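Local coordinates for protein cytochrome P450 (Bacillus megaterium, PDB 5L92) that probably works as a heme-dependent monooxygenase and binds the steroid corticosterone beside its heme, at residues E31-A36 against M317-R322; V282-S287 against E325-P330; W47-F50 against G54-E57. One frame throughout, in Å; residues are numbered along the deposited sequence.

Contact 1. Residues E31-A36 against M317-R322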
loop_
_atom_site.group_PDB
_atom_site.type_symbol
_atom_site.label_atom_id
_atom_site.label_comp_id
_atom_site.label_asym_id
_atom_site.label_seq_id
_atom_site.Cartn_x
_atom_site.Cartn_y
_atom_site.Cartn_z
ATOM N N GLU A 31 4.566 17.280 16.467
ATOM C CA GLU A 31 3.798 18.242 17.249
ATOM C C GLU A 31 2.638 17.562 17.970
ATOM O O GLU A 31 2.473 17.719 19.186
ATOM C CB GLU A 31 3.269 19.367 16.341
ATOM C CG GLU A 31 2.555 20.523 17.079
ATOM C CD GLU A 31 3.471 21.251 18.066
ATOM O OE1 GLU A 31 4.693 21.346 17.806
ATOM O OE2 GLU A 31 2.968 21.716 19.112
ATOM N N MET A 32 1.814 16.810 17.228
ATOM C CA MET A 32 0.614 16.202 17.815
ATOM C C MET A 32 0.973 15.105 18.811
ATOM O O MET A 32 0.366 15.012 19.882
ATOM C CB MET A 32 -0.282 15.627 16.706
ATOM C CG MET A 32 -0.863 16.646 15.753
ATOM S SD MET A 32 -1.695 18.017 16.568
ATOM C CE MET A 32 -0.867 19.468 15.896
ATOM N N ARG A 33 1.935 14.240 18.457
ATOM C CA ARG A 33 2.389 13.191 19.370
ATOM C C ARG A 33 2.767 13.770 20.728
ATOM O O ARG A 33 2.439 13.199 21.772
ATOM C CB ARG A 33 3.593 12.439 18.783
ATOM C CG ARG A 33 3.253 11.135 18.119
ATOM C CD ARG A 33 4.456 10.216 17.881
ATOM N NE ARG A 33 5.719 10.908 17.657
ATOM C CZ ARG A 33 6.107 11.462 16.512
ATOM N NH1 ARG A 33 5.329 11.425 15.441
ATOM N NH2 ARG A 33 7.281 12.068 16.448
ATOM N N ASN A 34 3.427 14.916 20.738
ATOM C CA ASN A 34 3.988 15.471 21.969
ATOM C C ASN A 34 3.020 16.366 22.732
ATOM O O ASN A 34 3.383 16.863 23.803
ATOM C CB ASN A 34 5.269 16.231 21.654
ATOM C CG ASN A 34 6.434 15.306 21.515
ATOM O OD1 ASN A 34 6.592 14.379 22.306
ATOM N ND2 ASN A 34 7.238 15.509 20.484
ATOM N N THR A 35 1.787 16.517 22.251
ATOM C CA THR A 35 0.813 17.361 22.925
ATOM C C THR A 35 -0.467 16.579 23.219
ATOM O O THR A 35 -0.820 16.365 24.385
ATOM C CB THR A 35 0.533 18.625 22.096
ATOM O OG1 THR A 35 -0.050 18.305 20.831
ATOM C CG2 THR A 35 1.810 19.368 21.845
ATOM N N ALA A 36 -1.148 16.121 22.172
ATOM C CA ALA A 36 -2.420 15.416 22.312
ATOM C C ALA A 36 -2.487 14.355 21.212
ATOM O O ALA A 36 -3.034 14.591 20.127
ATOM C CB ALA A 36 -3.605 16.381 22.215
ATOM N N MET A 317 -0.137 5.381 11.102
ATOM C CA MET A 317 1.072 4.574 11.242
ATOM C C MET A 317 2.319 5.408 10.953
ATOM O O MET A 317 3.340 5.242 11.624
ATOM C CB MET A 317 1.024 3.347 10.342
ATOM C CG MET A 317 -0.101 2.385 10.739
ATOM S SD MET A 317 -1.540 2.669 9.703
ATOM C CE MET A 317 -0.907 1.853 8.257
ATOM N N GLY A 318 2.236 6.343 9.991
ATOM C CA GLY A 318 3.355 7.233 9.723
ATOM C C GLY A 318 3.833 8.007 10.946
ATOM O O GLY A 318 5.041 8.209 11.138
ATOM N N SER A 319 2.902 8.440 11.791
ATOM C CA SER A 319 3.243 9.082 13.053
ATOM C C SER A 319 3.788 8.095 14.083
ATOM O O SER A 319 4.806 8.363 14.736
ATOM C CB SER A 319 2.008 9.788 13.604
ATOM O OG SER A 319 2.336 10.543 14.755
ATOM N N ALA A 320 3.090 6.974 14.274
ATOM C CA ALA A 320 3.552 5.934 15.185
ATOM C C ALA A 320 4.987 5.527 14.893
ATOM O O ALA A 320 5.732 5.160 15.810
ATOM C CB ALA A 320 2.650 4.700 15.092
ATOM N N HIS A 321 5.374 5.523 13.608
ATOM C CA HIS A 321 6.678 5.051 13.179
ATOM C C HIS A 321 7.816 5.989 13.577
ATOM O O HIS A 321 8.982 5.594 13.413
ATOM C CB HIS A 321 6.693 4.892 11.668
ATOM C CG HIS A 321 5.897 3.734 11.166
ATOM N ND1 HIS A 321 5.511 3.616 9.847
ATOM C CD2 HIS A 321 5.389 2.660 11.812
ATOM C CE1 HIS A 321 4.841 2.488 9.696
ATOM N NE2 HIS A 321 4.736 1.899 10.873
ATOM N N ARG A 322 7.484 7.218 14.008
ATOM C CA ARG A 322 8.403 8.249 14.467
ATOM C C ARG A 322 8.319 8.493 15.983
ATOM O O ARG A 322 8.836 9.494 16.473
ATOM C CB ARG A 322 8.125 9.566 13.737
ATOM C CG ARG A 322 8.089 9.545 12.220
ATOM C CD ARG A 322 9.440 9.295 11.626
ATOM N NE ARG A 322 9.509 9.403 10.165
ATOM C CZ ARG A 322 10.091 10.411 9.515
ATOM N NH1 ARG A 322 10.651 11.422 10.168
ATOM N NH2 ARG A 322 10.138 10.397 8.212
#
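R33 reaches from the end of helix 26-33 to S319 and R322, on and just after the short helix 317-320. The CA atoms of R33 and S319 are 7.6 Å apart, and the arginine side chain spans the gap. Its CB is directed at the other segment. CG comes next and lies 3.5 Å from S319 OG. CD follows, 3.7 Å from S319 O. The chain then bends sharply at chi3 (-31°), which turns the guanidinium along the turn from S319 to R322. NE passes R322 O at 3.6 Å. CZ lies beneath the same carbonyl, which sits over one face of the guanidinium. At the tip the two terminal nitrogens differ. R33 NH1 donates a hydrogen bond to S319 OG, 3.2 Å long with an N-H...O angle of 154°. The hydroxyl lies in the guanidinium plane. R33 NH2 comes within 3.0 Å of R322 O, but its N-H points poorly, so this is a polar face contact and not a hydrogen bond. S319 holds OG anti to its own N (chi1 -174°) and uses it twice: it also bonds to F50 O, its stronger partner. The R322 side chain turns away to a salt bridge with E331. E331 has a long, weak ion pair with R33 as well. With a leucine in place of R33, S319 OG would probably lose its in-plane donor and the R322 carbonyl would lose the positive charge beneath it. The contact is mostly buried, although R33 itself is partly exposed. It ties helix A (26-33) of the cytochrome P450 fold to the short K' helix that follows strand 312-315 of the large sheet.

Contact 2. Residues V282-S287 against E325-P330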
loop_
_atom_site.group_PDB
_atom_site.type_symbol
_atom_site.label_atom_id
_atom_site.label_comp_id
_atom_site.label_asym_id
_atom_site.label_seq_id
_atom_site.Cartn_x
_atom_site.Cartn_y
_atom_site.Cartn_z
ATOM N N VAL A 282 12.727 1.887 5.198
ATOM C CA VAL A 282 11.825 2.712 4.387
ATOM C C VAL A 282 10.369 2.500 4.808
ATOM O O VAL A 282 9.613 3.466 4.966
ATOM C CB VAL A 282 12.016 2.441 2.893
ATOM C CG1 VAL A 282 11.118 3.363 2.094
ATOM C CG2 VAL A 282 13.479 2.646 2.490
ATOM N N LEU A 283 9.953 1.240 5.007
ATOM C CA LEU A 283 8.591 0.996 5.480
ATOM C C LEU A 283 8.265 1.808 6.728
ATOM O O LEU A 283 7.101 2.161 6.960
ATOM C CB LEU A 283 8.390 -0.490 5.789
ATOM C CG LEU A 283 8.290 -1.322 4.514
ATOM C CD1 LEU A 283 8.543 -2.800 4.796
ATOM C CD2 LEU A 283 6.905 -1.113 3.851
ATOM N N ARG A 284 9.258 2.079 7.555
ATOM C CA ARG A 284 9.059 2.889 8.764
ATOM C C ARG A 284 9.074 4.383 8.442
ATOM O O ARG A 284 8.213 5.141 8.911
ATOM C CB ARG A 284 10.170 2.568 9.792
ATOM C CG ARG A 284 9.883 3.126 11.190
ATOM C CD ARG A 284 11.130 3.314 12.116
ATOM N NE ARG A 284 12.196 4.177 11.575
ATOM C CZ ARG A 284 12.407 5.449 11.916
ATOM N NH1 ARG A 284 11.638 6.069 12.794
ATOM N NH2 ARG A 284 13.395 6.120 11.362
ATOM N N TYR A 285 10.064 4.819 7.653
ATOM C CA TYR A 285 10.428 6.224 7.484
ATOM C C TYR A 285 9.591 6.926 6.419
ATOM O O TYR A 285 9.238 8.095 6.587
ATOM C CB TYR A 285 11.929 6.315 7.143
ATOM C CG TYR A 285 12.547 7.684 7.312
ATOM C CD1 TYR A 285 12.897 8.177 8.571
ATOM C CD2 TYR A 285 12.788 8.476 6.218
ATOM C CE1 TYR A 285 13.476 9.439 8.698
ATOM C CE2 TYR A 285 13.368 9.696 6.330
ATOM C CZ TYR A 285 13.707 10.188 7.559
ATOM O OH TYR A 285 14.265 11.428 7.619
ATOM N N ARG A 286 9.251 6.224 5.337
ATOM C CA ARG A 286 8.461 6.768 4.245
ATOM C C ARG A 286 7.406 5.739 3.829
ATOM O O ARG A 286 7.424 5.151 2.752
ATOM C CB ARG A 286 9.349 7.204 3.098
ATOM C CG ARG A 286 9.961 8.604 3.385
ATOM C CD ARG A 286 10.475 9.285 2.138
ATOM N NE ARG A 286 11.330 10.399 2.467
ATOM C CZ ARG A 286 10.907 11.595 2.854
ATOM N NH1 ARG A 286 9.614 11.838 2.969
ATOM N NH2 ARG A 286 11.785 12.553 3.138
ATOM N N SER A 287 6.514 5.493 4.755
ATOM C CA SER A 287 5.586 4.376 4.641
ATOM C C SER A 287 4.630 4.578 3.465
ATOM O O SER A 287 3.989 5.630 3.378
ATOM C CB SER A 287 4.822 4.255 5.942
ATOM O OG SER A 287 5.682 4.512 7.054
ATOM N N GLU A 325 9.419 6.762 21.972
ATOM C CA GLU A 325 9.312 5.667 22.926
ATOM C C GLU A 325 9.578 4.311 22.282
ATOM O O GLU A 325 9.919 3.360 22.977
ATOM C CB GLU A 325 7.927 5.678 23.594
ATOM C CG GLU A 325 7.607 6.948 24.443
ATOM C CD GLU A 325 8.203 6.949 25.852
ATOM O OE1 GLU A 325 8.121 5.925 26.576
ATOM O OE2 GLU A 325 8.741 8.004 26.263
ATOM N N TYR A 326 9.436 4.178 20.972
ATOM C CA TYR A 326 9.640 2.869 20.353
ATOM C C TYR A 326 10.744 2.890 19.321
ATOM O O TYR A 326 11.109 1.831 18.813
ATOM C CB TYR A 326 8.341 2.330 19.698
ATOM C CG TYR A 326 7.239 1.986 20.678
ATOM C CD1 TYR A 326 6.539 2.993 21.322
ATOM C CD2 TYR A 326 6.895 0.649 20.966
ATOM C CE1 TYR A 326 5.522 2.695 22.238
ATOM C CE2 TYR A 326 5.862 0.355 21.876
ATOM C CZ TYR A 326 5.206 1.387 22.511
ATOM O OH TYR A 326 4.198 1.138 23.419
ATOM N N PHE A 327 11.265 4.057 18.965
ATOM C CA PHE A 327 12.251 4.114 17.892
ATOM C C PHE A 327 13.279 5.162 18.311
ATOM O O PHE A 327 13.009 6.359 18.216
ATOM C CB PHE A 327 11.619 4.464 16.556
ATOM C CG PHE A 327 10.584 3.465 16.066
ATOM C CD1 PHE A 327 10.962 2.348 15.324
ATOM C CD2 PHE A 327 9.247 3.660 16.318
ATOM C CE1 PHE A 327 10.009 1.447 14.864
ATOM C CE2 PHE A 327 8.288 2.743 15.850
ATOM C CZ PHE A 327 8.671 1.657 15.139
ATOM N N GLU A 328 14.422 4.715 18.807
ATOM C CA GLU A 328 15.475 5.658 19.186
ATOM C C GLU A 328 15.945 6.484 17.982
ATOM O O GLU A 328 16.115 5.965 16.882
ATOM C CB GLU A 328 16.647 4.909 19.822
ATOM C CG GLU A 328 17.766 5.832 20.271
ATOM C CD GLU A 328 18.643 5.222 21.352
ATOM O OE1 GLU A 328 18.920 4.000 21.281
ATOM O OE2 GLU A 328 19.044 5.971 22.275
ATOM N N ASP A 329 16.077 7.795 18.182
ATOM C CA ASP A 329 16.460 8.756 17.138
ATOM C C ASP A 329 15.512 8.639 15.955
ATOM O O ASP A 329 15.928 8.408 14.808
ATOM C CB ASP A 329 17.892 8.545 16.680
ATOM C CG ASP A 329 18.869 8.691 17.809
ATOM O OD1 ASP A 329 18.913 9.792 18.395
ATOM O OD2 ASP A 329 19.572 7.707 18.116
ATOM N N PRO A 330 14.238 8.705 16.238
ATOM C CA PRO A 330 13.182 8.468 15.276
ATOM C C PRO A 330 13.217 9.193 13.976
ATOM O O PRO A 330 12.793 8.647 13.010
ATOM C CB PRO A 330 11.938 8.839 16.057
ATOM C CG PRO A 330 12.388 9.686 17.132
ATOM C CD PRO A 330 13.730 9.257 17.480
#
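Y285 and P330 bring the two backbones nearest, with their CA atoms 8.6 Å apart, where the end of helix 275-285 faces an irregular loop. R284 fills the space between. Its CG stands anti to the backbone N (chi1 -167°), which sends the chain toward the loop. CD rests on the F327 ring, 3.4 Å from F327 CD1, with CG over the face of that ring. The two side chains run past each other in opposite directions. Beyond CD the guanidinium grips a single atom end-on. NH1 donates to P330 O at 2.8 Å, on a lone pair in the carbonyl plane. NH2 donates to P330 O at 3.1 Å from above that plane. The oxygen itself lies in the guanidinium plane. Y285 adds little, with its ring edge near P330 O. R284 NE forms a salt bridge with E281, the glutamate of the ExxR motif in helix K, and NH1 also bonds to H321 O. One buried arginine is thus held by a carboxylate and two backbone carbonyls. This chemistry is likely to keep the guanidinium charged and to fix its rotation.

Contact 3. Residues W47-F50 against G54-E57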
loop_
_atom_site.group_PDB
_atom_site.type_symbol
_atom_site.label_atom_id
_atom_site.label_comp_id
_atom_site.label_asym_id
_atom_site.label_seq_id
_atom_site.Cartn_x
_atom_site.Cartn_y
_atom_site.Cartn_z
ATOM N N TRP A 47 -11.371 11.285 14.820
ATOM C CA TRP A 47 -10.361 11.189 15.864
ATOM C C TRP A 47 -9.045 10.749 15.236
ATOM O O TRP A 47 -8.937 9.616 14.777
ATOM C CB TRP A 47 -10.738 10.161 16.926
ATOM C CG TRP A 47 -11.860 10.498 17.750
ATOM C CD1 TRP A 47 -13.145 10.149 17.545
ATOM C CD2 TRP A 47 -11.829 11.258 18.949
ATOM N NE1 TRP A 47 -13.926 10.612 18.556
ATOM C CE2 TRP A 47 -13.144 11.320 19.427
ATOM C CE3 TRP A 47 -10.811 11.881 19.676
ATOM C CZ2 TRP A 47 -13.486 11.988 20.598
ATOM C CZ3 TRP A 47 -11.149 12.553 20.849
ATOM C CH2 TRP A 47 -12.483 12.596 21.298
ATOM N N ASP A 48 -8.063 11.636 15.237
ATOM C CA ASP A 48 -6.695 11.295 14.882
ATOM C C ASP A 48 -5.990 10.603 16.049
ATOM O O ASP A 48 -6.190 10.963 17.213
ATOM C CB ASP A 48 -5.942 12.560 14.503
ATOM C CG ASP A 48 -6.426 13.155 13.212
ATOM O OD1 ASP A 48 -6.757 12.413 12.269
ATOM O OD2 ASP A 48 -6.459 14.389 13.136
ATOM N N VAL A 49 -5.190 9.582 15.730
ATOM C CA VAL A 49 -4.398 8.834 16.719
ATOM C C VAL A 49 -2.943 8.788 16.236
ATOM O O VAL A 49 -2.635 8.152 15.216
ATOM C CB VAL A 49 -4.964 7.430 16.924
ATOM C CG1 VAL A 49 -4.116 6.620 17.879
ATOM C CG2 VAL A 49 -6.414 7.529 17.435
ATOM N N PHE A 50 -2.046 9.427 16.986
ATOM C CA PHE A 50 -0.694 9.675 16.504
ATOM C C PHE A 50 0.398 8.894 17.219
ATOM O O PHE A 50 1.508 8.812 16.695
ATOM C CB PHE A 50 -0.355 11.165 16.619
ATOM C CG PHE A 50 -1.163 12.062 15.713
ATOM C CD1 PHE A 50 -0.836 12.213 14.382
ATOM C CD2 PHE A 50 -2.226 12.794 16.207
ATOM C CE1 PHE A 50 -1.591 13.056 13.538
ATOM C CE2 PHE A 50 -2.960 13.640 15.381
ATOM C CZ PHE A 50 -2.643 13.762 14.042
ATOM N N GLY A 54 -1.375 4.022 20.772
ATOM C CA GLY A 54 -2.725 4.266 20.288
ATOM C C GLY A 54 -2.993 3.604 18.950
ATOM O O GLY A 54 -4.037 2.964 18.754
ATOM N N VAL A 55 -2.067 3.766 17.998
ATOM C CA VAL A 55 -2.243 3.120 16.701
ATOM C C VAL A 55 -2.344 1.610 16.887
ATOM O O VAL A 55 -3.243 0.953 16.339
ATOM C CB VAL A 55 -1.100 3.506 15.741
ATOM C CG1 VAL A 55 -1.131 2.638 14.488
ATOM C CG2 VAL A 55 -1.178 4.980 15.345
ATOM N N LYS A 56 -1.445 1.043 17.698
ATOM C CA LYS A 56 -1.460 -0.386 17.974
ATOM C C LYS A 56 -2.799 -0.829 18.560
ATOM O O LYS A 56 -3.366 -1.833 18.126
ATOM C CB LYS A 56 -0.324 -0.733 18.937
ATOM C CG LYS A 56 -0.329 -2.203 19.404
ATOM C CD LYS A 56 0.953 -2.587 20.167
ATOM C CE LYS A 56 0.903 -2.151 21.629
ATOM N NZ LYS A 56 0.037 -3.083 22.408
ATOM N N GLU A 57 -3.305 -0.093 19.563
ATOM C CA GLU A 57 -4.538 -0.477 20.230
ATOM C C GLU A 57 -5.732 -0.414 19.282
ATOM O O GLU A 57 -6.578 -1.314 19.278
ATOM C CB GLU A 57 -4.759 0.421 21.441
ATOM C CG GLU A 57 -5.832 -0.039 22.387
ATOM C CD GLU A 57 -5.667 0.572 23.778
ATOM O OE1 GLU A 57 -4.925 1.576 23.912
ATOM O OE2 GLU A 57 -6.264 0.043 24.743
#
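V49, at the end of strand 46-49, packs on G54 and V55 in the first turn of helix 52-60. The contact is apolar, and no hydrogen bond crosses it. V49 does most of the touching, with its CG1 methyl. That branch is anti to the backbone N (chi1 177°) and lies against the helix backbone. V49 CG1 is 3.4 Å from G54 C and 3.5 Å from V55 N. It therefore presses on the peptide link between the two helix residues. The helix can come this near because G54 has no side chain. A CB there would fall only 2.7 Å from V49 CG1, a clash. The CA atoms of V49 and G54 are 6.0 Å apart.

The valine pair is looser. V55 CG2 faces V49 CG1 at 4.2 Å. The same V55 methyl also lies 3.5 Å from V49 O, a contact between a methyl and a carbonyl oxygen. V55 CG2 is anti to its own carbonyl carbon, beside the backbone N, and this places it on the strand side.

In the cytochrome P450 fold this is the step from the large mixed sheet into helix B. Strand 46-49 ends, the chain turns, and helix 52-60 packs back on the last residue of the strand. Both helix residues that touch are buried, as is V49.

Backbone hydrogen bonds to V314 and W316 fix V49 in the sheet beside strand 312-315. V55 also touches P315 of that strand, and M343. Just after the strand, the F50 ring stacks on W316 and meets W28 of helix 26-33 edge-to-face.

In the fold
All three contacts lie within one cytochrome P450 domain. Contact 1 is central. Its centre is 9 Å from that of contact 3 and 11 Å from that of contact 2. The centres of contacts 2 and 3 are 16 Å apart, and their nearest atoms about 5 Å. Contact 3 is local and is nested inside the long loop closed by contact 1. Contact 2 opens after contact 3 has closed, and its segments alternate with those of contact 1. Segment 317-322 touches both of the other contacts, through S319, A320 and H321. Helices A, B, K and K' and the large sheet are thus linked in a layer set back from the heme; within segment 317-322, M317 touches it.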